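Local coordinates for penicillin-binding protein 2 (Pbp2) (Helicobacter pylori, PDB 5LP5) that probably cross-links peptidoglycan as a membrane-bound, penicillin-binding transpeptidase, and forms a complex with the cell-shape protein MreC, at residues E394-G397 / N402-V405. Residues are numbered along the deposited sequence; the frame is centred on the assembly and turned at random.
Sequences EKTG and NEFV
Glu-403 drives its carboxylate into the backbone of the 394-397 loop, a worked example of how one buried acid can hold together a loop that has no regular secondary structure. Its chain runs extended, with CG anti to the backbone N (chi1 -168°), which carries both oxygens across the gap. Glu-403 OE2 accepts twice: from Thr-396 N at 2.8 Å and from Thr-396 OG1 at 2.6 Å, the two donors reaching it from opposite faces of the carboxylate plane. Glu-403 OE1 turns its syn lone pair to Gly-397 N, 2.9 Å away, and takes a further bond from Val-398 N, so that four bonds fix the group's rotation and should help to stabilise its negative charge. Leu-442 of helix 441-453 packs against the Glu-403 side chain. The Lys-395 chain runs antiparallel to that of Glu-403, alongside it, its CE resting 3.3 Å from Glu-403 O, while NZ stays 6.2 Å from Glu-403 OE1 and makes no salt bridge with it. Val-405 adds an apolar touch beside it: its CG1 lies 3.5 Å from Lys-395 CG and 3.7 Å from Glu-394 CA. A glutamate carboxylate accepting from three successive backbone amides thus ties together two parts of the connection between helices 380-389 and 411-418 in the penicillin-binding transpeptidase domain.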
loop_
_atom_site.group_PDB
_atom_site.type_symbol
_atom_site.label_atom_id
_atom_site.label_comp_id
_atom_site.label_asym_id
_atom_site.label_seq_id
_atom_site.Cartn_x
_atom_site.Cartn_y
_atom_site.Cartn_z
ATOM N N GLU A 394 -30.126 23.066 6.890
ATOM C CA GLU A 394 -29.362 22.630 5.745
ATOM C C GLU A 394 -28.104 21.892 6.156
ATOM O O GLU A 394 -27.796 21.756 7.347
ATOM C CB GLU A 394 -29.005 23.854 4.885
ATOM C CG GLU A 394 -30.212 24.523 4.239
ATOM C CD GLU A 394 -30.994 23.581 3.320
ATOM O OE1 GLU A 394 -30.371 22.723 2.652
ATOM O OE2 GLU A 394 -32.239 23.695 3.262
ATOM N N LYS A 395 -27.389 21.406 5.147
ATOM C CA LYS A 395 -26.109 20.746 5.359
ATOM C C LYS A 395 -25.071 21.776 5.785
ATOM O O LYS A 395 -25.074 22.888 5.273
ATOM C CB LYS A 395 -25.614 20.088 4.067
ATOM C CG LYS A 395 -26.578 19.141 3.382
ATOM C CD LYS A 395 -25.890 18.490 2.186
ATOM C CE LYS A 395 -26.815 17.530 1.448
ATOM N NZ LYS A 395 -26.090 16.706 0.438
ATOM N N THR A 396 -24.192 21.393 6.710
ATOM C CA THR A 396 -23.018 22.179 7.044
ATOM C C THR A 396 -22.030 22.250 5.867
ATOM O O THR A 396 -21.264 23.219 5.768
ATOM C CB THR A 396 -22.282 21.642 8.293
ATOM O OG1 THR A 396 -21.818 20.306 8.053
ATOM C CG2 THR A 396 -23.197 21.664 9.546
ATOM N N GLY A 397 -22.054 21.254 4.978
ATOM C CA GLY A 397 -21.142 21.201 3.820
ATOM C C GLY A 397 -19.868 20.385 4.043
ATOM O O GLY A 397 -18.821 20.670 3.473
ATOM N N ASN A 402 -23.189 12.197 1.419
ATOM C CA ASN A 402 -24.539 12.142 1.984
ATOM C C ASN A 402 -24.670 12.759 3.359
ATOM O O ASN A 402 -25.101 12.078 4.263
ATOM C CB ASN A 402 -25.030 10.690 2.077
ATOM C CG ASN A 402 -25.475 10.129 0.745
ATOM O OD1 ASN A 402 -24.660 9.698 -0.084
ATOM N ND2 ASN A 402 -26.793 10.092 0.545
ATOM N N GLU A 403 -24.333 14.030 3.533
ATOM C CA GLU A 403 -24.660 14.701 4.792
ATOM C C GLU A 403 -26.169 14.951 4.894
ATOM O O GLU A 403 -26.798 15.398 3.943
ATOM C CB GLU A 403 -23.925 16.021 4.918
ATOM C CG GLU A 403 -24.013 16.597 6.315
ATOM C CD GLU A 403 -23.515 18.014 6.387
ATOM O OE1 GLU A 403 -22.842 18.457 5.434
ATOM O OE2 GLU A 403 -23.802 18.677 7.403
ATOM N N PHE A 404 -26.742 14.653 6.052
ATOM C CA PHE A 404 -28.171 14.864 6.283
ATOM C C PHE A 404 -28.489 16.318 6.585
ATOM O O PHE A 404 -27.820 16.946 7.395
ATOM C CB PHE A 404 -28.641 14.019 7.464
ATOM C CG PHE A 404 -28.888 12.580 7.131
ATOM C CD1 PHE A 404 -28.502 12.043 5.896
ATOM C CD2 PHE A 404 -29.463 11.742 8.073
ATOM C CE1 PHE A 404 -28.724 10.720 5.603
ATOM C CE2 PHE A 404 -29.671 10.411 7.784
ATOM C CZ PHE A 404 -29.314 9.906 6.545
ATOM N N VAL A 405 -29.517 16.843 5.931
ATOM C CA VAL A 405 -30.165 18.081 6.379
ATOM C C VAL A 405 -31.147 17.710 7.449
ATOM O O VAL A 405 -31.663 16.577 7.494
ATOM C CB VAL A 405 -30.939 18.839 5.261
ATOM C CG1 VAL A 405 -29.979 19.304 4.168
ATOM C CG2 VAL A 405 -32.086 18.009 4.675
#